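Local coordinates for protein epoxide hydrolase (Aspergillus niger, PDB 3G02) that probably opens epoxides to vicinal diols, as an alpha/beta hydrolase-fold epoxide hydrolase made enantioselective by directed evolution, at residues A[254-259]-A[313-318]; A[261-266]-A[306-311]; A[116-121]-A[275-280]. The protein carries 9 engineered substitutions. All blocks are in the same frame, centred on the assembly; numbering follows the deposited sequence.

Contact 1 (A[254-259]-A[313-318]); sequences MEHSTR and HTYREW. Engineered in segment 313-318: W318 (natural residue Thr). With FMT (formic acid), chain C.
H256 turns the edge of its imidazole toward the face of Y315. The pair is T-shaped, with ring planes at 87°. ND1 of H256 stands 3.3 Å above the Y315 plane, over the ring centre. The H256 ring starts beside its own backbone N (chi1 -65°), which runs it alongside the tyrosine, and its CB adds a CH-pi contact to the same ring. NE2 is probably hydrogen-bonded to W277 NE1. An indole N-H can only donate, so the proton probably sits on ND1, facing the ring.

One residue on, the backbones come close: the CA atoms of S257 and R316 are 4.0 Å apart. S257 OG lies 3.4 Å from R316 CA. A water ties the two helices, donating to H256 O and accepting from R316 N at 3.1 Å. The R316 guanidinium forms salt bridges to D164 and to E47 of the second subunit.

Y315, the predicted proton donor, gives its OH to O2 of formic acid, probably from the crystallisation liquor, at 2.6 Å. Y252 OH also holds the acid, consistent with a tyrosine pair gripping an epoxide oxygen. Helix 251-258 thus backs helix 315-318, with helix 194-205 against Y315 and helix 260-268 touching R316.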
# COMPACT_ATOMS: atom_id res chain seq x y z
N MET A 254 -3.31 6.21 -0.92
CA MET A 254 -3.65 6.23 0.50
C MET A 254 -2.48 5.78 1.37
O MET A 254 -2.27 6.32 2.46
CB MET A 254 -4.87 5.37 0.76
CG MET A 254 -6.13 5.93 0.11
SD MET A 254 -6.63 7.58 0.63
CE MET A 254 -6.67 7.43 2.42
N GLU A 255 -1.71 4.81 0.88
CA GLU A 255 -0.52 4.36 1.60
C GLU A 255 0.57 5.44 1.57
O GLU A 255 1.18 5.72 2.60
CB GLU A 255 -0.02 3.03 1.02
CG GLU A 255 1.22 2.46 1.74
CD GLU A 255 0.97 1.97 3.16
OE1 GLU A 255 -0.20 1.89 3.60
OE2 GLU A 255 1.97 1.66 3.85
N HIS A 256 0.79 6.07 0.42
CA HIS A 256 1.74 7.18 0.32
C HIS A 256 1.38 8.32 1.28
O HIS A 256 2.26 8.94 1.88
CB HIS A 256 1.76 7.80 -1.08
CG HIS A 256 2.26 6.90 -2.17
ND1 HIS A 256 2.36 7.34 -3.47
CD2 HIS A 256 2.70 5.62 -2.17
CE1 HIS A 256 2.82 6.37 -4.23
NE2 HIS A 256 3.04 5.31 -3.47
N SER A 257 0.08 8.59 1.40
CA SER A 257 -0.41 9.68 2.24
C SER A 257 -0.24 9.37 3.72
O SER A 257 0.34 10.16 4.47
CB SER A 257 -1.88 9.95 1.94
OG SER A 257 -2.41 10.89 2.86
N THR A 258 -0.75 8.21 4.13
CA THR A 258 -0.86 7.87 5.55
C THR A 258 0.39 7.27 6.17
O THR A 258 0.66 7.48 7.36
CB THR A 258 -2.03 6.91 5.80
OG1 THR A 258 -1.84 5.71 5.05
CG2 THR A 258 -3.35 7.56 5.40
N ARG A 259 1.14 6.50 5.38
CA ARG A 259 2.32 5.80 5.88
C ARG A 259 3.52 5.93 4.95
O ARG A 259 4.13 4.92 4.56
CB ARG A 259 1.99 4.32 6.16
CG ARG A 259 0.96 4.10 7.25
CD ARG A 259 1.46 4.50 8.65
NE ARG A 259 0.50 4.08 9.66
CZ ARG A 259 -0.54 4.81 10.05
NH1 ARG A 259 -0.75 6.00 9.52
NH2 ARG A 259 -1.38 4.33 10.97
N HIS A 313 6.23 12.85 -0.34
CA HIS A 313 5.87 13.80 0.73
C HIS A 313 4.58 14.56 0.45
O HIS A 313 3.84 14.88 1.38
CB HIS A 313 7.02 14.77 1.04
CG HIS A 313 7.36 15.71 -0.09
ND1 HIS A 313 8.22 15.37 -1.11
CD2 HIS A 313 6.98 16.99 -0.33
CE1 HIS A 313 8.34 16.39 -1.94
NE2 HIS A 313 7.60 17.39 -1.49
N THR A 314 4.30 14.83 -0.82
CA THR A 314 3.14 15.63 -1.19
C THR A 314 1.82 14.90 -1.00
O THR A 314 0.78 15.54 -0.90
CB THR A 314 3.22 16.09 -2.65
OG1 THR A 314 3.48 14.95 -3.47
CG2 THR A 314 4.33 17.12 -2.83
N TYR A 315 1.85 13.57 -0.97
CA TYR A 315 0.60 12.81 -0.94
C TYR A 315 -0.29 13.11 0.27
O TYR A 315 -1.50 13.13 0.14
CB TYR A 315 0.87 11.31 -1.05
CG TYR A 315 1.07 10.87 -2.47
CD1 TYR A 315 2.29 11.05 -3.11
CD2 TYR A 315 0.02 10.28 -3.19
CE1 TYR A 315 2.48 10.64 -4.43
CE2 TYR A 315 0.20 9.88 -4.51
CZ TYR A 315 1.43 10.07 -5.12
OH TYR A 315 1.62 9.67 -6.42
N ARG A 316 0.32 13.35 1.43
CA ARG A 316 -0.48 13.65 2.62
C ARG A 316 -1.27 14.96 2.49
O ARG A 316 -2.25 15.16 3.21
CB ARG A 316 0.37 13.62 3.89
CG ARG A 316 1.59 14.52 3.88
CD ARG A 316 2.38 14.27 5.13
NE ARG A 316 3.68 14.93 5.17
CZ ARG A 316 4.81 14.40 4.71
NH1 ARG A 316 4.81 13.19 4.15
NH2 ARG A 316 5.94 15.07 4.82
N GLU A 317 -0.85 15.82 1.57
CA GLU A 317 -1.62 17.03 1.23
C GLU A 317 -2.45 16.85 -0.05
O GLU A 317 -3.53 17.43 -0.18
CB GLU A 317 -0.70 18.24 1.07
CG GLU A 317 -0.02 18.68 2.35
CD GLU A 317 0.57 20.08 2.25
OE1 GLU A 317 0.68 20.60 1.12
OE2 GLU A 317 0.92 20.65 3.31
N TRP A 318 -1.94 16.07 -1.00
CA TRP A 318 -2.56 15.95 -2.32
C TRP A 318 -3.81 15.05 -2.33
O TRP A 318 -4.77 15.34 -3.05
CB TRP A 318 -1.53 15.46 -3.35
CG TRP A 318 -1.99 15.51 -4.79
CD1 TRP A 318 -2.38 16.61 -5.50
CD2 TRP A 318 -2.06 14.40 -5.69
NE1 TRP A 318 -2.70 16.25 -6.79
CE2 TRP A 318 -2.52 14.90 -6.93
CE3 TRP A 318 -1.79 13.03 -5.57
CZ2 TRP A 318 -2.71 14.08 -8.05
CZ3 TRP A 318 -1.99 12.22 -6.68
CH2 TRP A 318 -2.44 12.75 -7.91
C FMT C . -0.29 10.05 -8.84
O1 FMT C . -1.09 10.11 -9.76
O2 FMT C . -0.44 9.27 -7.90
O HOH W 1 2.95 11.78 2.14

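Contact 2 (A[261-266]-A[306-311]); sequences STIGHV and ESFPRA
F308 meets I263 and G264 with the rim of its ring. G264 CA lies near the ring plane, 3.7 Å from F308 CE2. I263 O comes in obliquely to the same carbon. The I263 side chain crosses the phenyl at about a right angle, with CG1 3.8 Å from F308 CZ and CG2 at the ring edge. F308 reaches there because its CG is trans to the backbone N (chi1 179°), sending the ring across. Beside it, P309 CB packs 3.9 Å from G264 CA. With no side chain on G264, the CA atoms of G264 and P309 lie only 4.0 Å apart. The contact is buried and, apart from I263 O, apolar; no hydrogen bond crosses it.

The next shell fixes the short helix 307-311. E306, with positive phi, is the C-prime residue of a Schellman motif that ends helix 292-304. R310 folds back so that its NE bonds to E306 O at 3.0 Å, from above the carbonyl plane. Its NH1 reaches the carbonyls of S156 and G158.

The axes of segments 261-266 and 307-311 run almost antiparallel (169°) and approach to 8.4 Å. Helix 271-284 packs against the pair through W277 and L274. S261 and T262 form hydrogen bonds to the second subunit. This is helix packing within the lid, inserted between strands 209-214 and 340-345 of the alpha/beta hydrolase fold.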
# COMPACT_ATOMS: atom_id res chain seq x y z
N SER A 261 6.58 6.76 5.46
CA SER A 261 7.83 6.17 5.96
C SER A 261 7.89 4.66 5.75
O SER A 261 8.89 4.13 5.27
CB SER A 261 8.06 6.52 7.43
OG SER A 261 9.33 6.04 7.82
N THR A 262 6.80 3.96 6.08
CA THR A 262 6.73 2.52 5.89
C THR A 262 6.89 2.14 4.42
O THR A 262 7.77 1.35 4.07
CB THR A 262 5.43 1.94 6.46
OG1 THR A 262 5.40 2.18 7.87
CG2 THR A 262 5.34 0.44 6.21
N ILE A 263 6.07 2.72 3.55
CA ILE A 263 6.13 2.34 2.15
C ILE A 263 7.46 2.76 1.51
O ILE A 263 7.99 2.05 0.66
CB ILE A 263 4.87 2.78 1.35
CG1 ILE A 263 4.84 2.16 -0.06
CG2 ILE A 263 4.74 4.30 1.28
CD1 ILE A 263 4.83 0.62 -0.09
N GLY A 264 8.02 3.89 1.95
CA GLY A 264 9.34 4.32 1.51
C GLY A 264 10.40 3.27 1.80
O GLY A 264 11.22 2.95 0.94
N HIS A 265 10.37 2.71 3.01
CA HIS A 265 11.31 1.65 3.38
C HIS A 265 11.05 0.36 2.62
O HIS A 265 11.98 -0.29 2.15
CB HIS A 265 11.28 1.41 4.88
CG HIS A 265 12.06 2.42 5.67
ND1 HIS A 265 13.44 2.48 5.64
CD2 HIS A 265 11.66 3.41 6.49
CE1 HIS A 265 13.85 3.46 6.42
NE2 HIS A 265 12.79 4.04 6.95
N VAL A 266 9.77 -0.00 2.49
CA VAL A 266 9.37 -1.20 1.75
C VAL A 266 9.93 -1.19 0.31
O VAL A 266 10.57 -2.15 -0.13
CB VAL A 266 7.83 -1.36 1.76
CG1 VAL A 266 7.36 -2.38 0.72
CG2 VAL A 266 7.35 -1.76 3.14
N GLU A 306 17.17 7.13 -5.34
CA GLU A 306 16.36 6.99 -4.11
C GLU A 306 15.17 7.95 -4.13
O GLU A 306 14.87 8.60 -3.12
CB GLU A 306 17.23 7.21 -2.86
CG GLU A 306 18.33 6.18 -2.69
CD GLU A 306 19.26 6.47 -1.52
OE1 GLU A 306 19.69 7.64 -1.37
OE2 GLU A 306 19.56 5.53 -0.75
N SER A 307 14.50 8.02 -5.27
CA SER A 307 13.38 8.94 -5.48
C SER A 307 12.17 8.61 -4.63
O SER A 307 11.59 9.50 -4.02
CB SER A 307 12.96 8.95 -6.95
OG SER A 307 13.90 9.63 -7.75
N PHE A 308 11.78 7.34 -4.60
CA PHE A 308 10.48 7.00 -4.05
C PHE A 308 10.23 7.51 -2.62
O PHE A 308 9.22 8.18 -2.39
CB PHE A 308 10.13 5.51 -4.14
CG PHE A 308 8.80 5.21 -3.55
CD1 PHE A 308 7.64 5.36 -4.32
CD2 PHE A 308 8.68 4.88 -2.20
CE1 PHE A 308 6.39 5.14 -3.76
CE2 PHE A 308 7.43 4.66 -1.63
CZ PHE A 308 6.29 4.78 -2.41
N PRO A 309 11.13 7.19 -1.66
CA PRO A 309 10.83 7.62 -0.30
C PRO A 309 10.81 9.14 -0.10
O PRO A 309 10.21 9.63 0.86
CB PRO A 309 11.96 6.99 0.53
CG PRO A 309 13.07 6.77 -0.46
CD PRO A 309 12.37 6.39 -1.73
N ARG A 310 11.46 9.88 -1.01
CA ARG A 310 11.55 11.34 -0.92
C ARG A 310 10.43 12.05 -1.66
O ARG A 310 10.00 13.14 -1.27
CB ARG A 310 12.90 11.81 -1.47
CG ARG A 310 14.11 11.12 -0.85
CD ARG A 310 15.43 11.72 -1.34
NE ARG A 310 15.69 11.44 -2.76
CZ ARG A 310 15.81 12.38 -3.70
NH1 ARG A 310 15.68 13.67 -3.41
NH2 ARG A 310 16.07 12.01 -4.95
N ALA A 311 9.96 11.44 -2.75
CA ALA A 311 9.02 12.09 -3.66
C ALA A 311 7.59 12.10 -3.13
O ALA A 311 6.78 12.94 -3.53
CB ALA A 311 9.07 11.41 -5.01

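Contact 3 (A[116-121]-A[275-280]); sequences HGWPGS and LAWIGE
W118 and W277 both carry CG trans to the backbone N, with chi1 near 180°, and this extends the two indoles toward each other. I278 has its CG1 beside the backbone N (chi1 -68°), which brings that branch to the W118 rim while CG2 goes to P119.

The indoles touch by their rims, with no stacking. Their planes stand at 75°. W118 CH2 is 3.9 Å from W277 CD1. W277 CD1 lies near the W118 plane, at the edge of the six-membered ring. I278 CG1 approaches the same end of W118 obliquely, 3.8 Å from CZ2. P119 CB touches I278 CG2 at 3.7 Å as the two side chains pass with opposed headings.

The peptide bond before P119 is cis. It folds the pyrrolidine back over the W118 indole, with P119 CB 3.5 Å above the ring plane. Proline and tryptophan therefore present one apolar surface to helix 271-284. W285 also touches P119, and Y302 touches I278.

The sequence HGWPG after strand 110-115 carries the HGXP motif of epoxide hydrolases. W118 N hydrogen-bonds to OD2 of D193, the predicted nucleophile. This is consistent with the oxyanion hole of the family, in which the backbone N-H of the X residue takes part. W277 NE1 is engaged with H256 instead. No hydrogen bond passes between the two segments; apolar packing joins this lid helix to the loop. W118 thus probably acts twice: its backbone N-H lies at D193, while its indole packs on the lid helix.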
# COMPACT_ATOMS: atom_id res chain seq x y z
N HIS A 116 6.17 17.61 -13.96
CA HIS A 116 5.85 16.20 -13.83
C HIS A 116 5.14 15.89 -12.51
O HIS A 116 4.95 16.77 -11.66
CB HIS A 116 7.14 15.37 -13.97
CG HIS A 116 7.99 15.36 -12.74
ND1 HIS A 116 9.12 16.14 -12.59
CD2 HIS A 116 7.88 14.65 -11.59
CE1 HIS A 116 9.66 15.91 -11.40
NE2 HIS A 116 8.92 15.01 -10.78
N GLY A 117 4.75 14.63 -12.34
CA GLY A 117 4.21 14.14 -11.07
C GLY A 117 4.83 12.80 -10.73
O GLY A 117 5.99 12.52 -11.08
N TRP A 118 4.05 11.97 -10.03
CA TRP A 118 4.51 10.65 -9.59
C TRP A 118 3.74 9.59 -10.38
O TRP A 118 2.53 9.71 -10.52
CB TRP A 118 4.25 10.48 -8.09
CG TRP A 118 4.82 9.20 -7.54
CD1 TRP A 118 6.00 9.06 -6.86
CD2 TRP A 118 4.25 7.89 -7.63
NE1 TRP A 118 6.21 7.74 -6.54
CE2 TRP A 118 5.14 7.00 -6.99
CE3 TRP A 118 3.06 7.38 -8.18
CZ2 TRP A 118 4.90 5.62 -6.91
CZ3 TRP A 118 2.82 6.01 -8.09
CH2 TRP A 118 3.73 5.15 -7.46
N PRO A 119 4.42 8.51 -10.84
CA PRO A 119 5.82 8.14 -10.68
C PRO A 119 6.68 8.61 -11.85
O PRO A 119 7.56 7.88 -12.32
CB PRO A 119 5.75 6.62 -10.67
CG PRO A 119 4.65 6.31 -11.66
CD PRO A 119 3.67 7.47 -11.58
N GLY A 120 6.42 9.83 -12.30
CA GLY A 120 7.17 10.40 -13.41
C GLY A 120 8.40 11.18 -13.00
O GLY A 120 8.91 11.06 -11.88
N SER A 121 8.89 11.99 -13.94
CA SER A 121 10.11 12.76 -13.74
C SER A 121 10.30 13.68 -14.94
O SER A 121 9.52 13.66 -15.89
CB SER A 121 11.33 11.84 -13.63
OG SER A 121 11.60 11.24 -14.89
N LEU A 275 9.85 -2.08 -8.68
CA LEU A 275 9.33 -2.39 -10.01
C LEU A 275 7.87 -2.83 -9.97
O LEU A 275 7.07 -2.43 -10.82
CB LEU A 275 10.19 -3.47 -10.69
CG LEU A 275 9.73 -4.02 -12.05
CD1 LEU A 275 9.75 -2.96 -13.14
CD2 LEU A 275 10.62 -5.19 -12.46
N ALA A 276 7.51 -3.66 -9.00
CA ALA A 276 6.13 -4.12 -8.88
C ALA A 276 5.16 -2.97 -8.59
O ALA A 276 4.13 -2.83 -9.25
CB ALA A 276 6.01 -5.21 -7.82
N TRP A 277 5.52 -2.14 -7.61
CA TRP A 277 4.65 -1.05 -7.17
C TRP A 277 4.48 0.01 -8.26
O TRP A 277 3.35 0.44 -8.54
CB TRP A 277 5.24 -0.43 -5.92
CG TRP A 277 4.40 0.60 -5.21
CD1 TRP A 277 4.42 1.96 -5.40
CD2 TRP A 277 3.46 0.36 -4.15
NE1 TRP A 277 3.55 2.58 -4.53
CE2 TRP A 277 2.95 1.62 -3.75
CE3 TRP A 277 3.00 -0.79 -3.50
CZ2 TRP A 277 2.00 1.76 -2.73
CZ3 TRP A 277 2.05 -0.66 -2.49
CH2 TRP A 277 1.56 0.61 -2.12
N ILE A 278 5.59 0.43 -8.85
CA ILE A 278 5.56 1.48 -9.87
C ILE A 278 5.16 0.91 -11.24
O ILE A 278 4.39 1.53 -11.97
CB ILE A 278 6.91 2.24 -9.93
CG1 ILE A 278 7.08 3.05 -8.65
CG2 ILE A 278 6.99 3.12 -11.17
CD1 ILE A 278 8.33 3.91 -8.59
N GLY A 279 5.69 -0.27 -11.56
CA GLY A 279 5.37 -0.93 -12.82
C GLY A 279 3.88 -1.15 -13.01
O GLY A 279 3.36 -1.02 -14.11
N GLU A 280 3.18 -1.48 -11.92
CA GLU A 280 1.73 -1.64 -11.99
C GLU A 280 1.08 -0.42 -12.62
O GLU A 280 0.16 -0.53 -13.43
CB GLU A 280 1.11 -1.89 -10.62
CG GLU A 280 -0.37 -2.24 -10.70
CD GLU A 280 -1.09 -1.98 -9.40
OE1 GLU A 280 -0.75 -2.65 -8.40
OE2 GLU A 280 -1.99 -1.12 -9.38

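Contacts 2 and 3 are fully buried, while contact 1 is only partly so. Contacts 1 and 2 pair the same two neighbourhoods of the chain: helices 251-258 and 260-268 are consecutive, as are 307-311 and 315-318, and contact 2 is nested inside contact 1. Contact 3 instead joins the loop that follows strand 110-115 of the main sheet to helix 271-284. Contact 1 mixes rings with a water bridge beside the formic acid, whereas the other two are mostly apolar. The H256 ring meets F308, W118 and W277, so the three share one aromatic cluster. All border the second subunit; E280 forms a salt bridge to R259 and a hydrogen bond to T262 of that subunit.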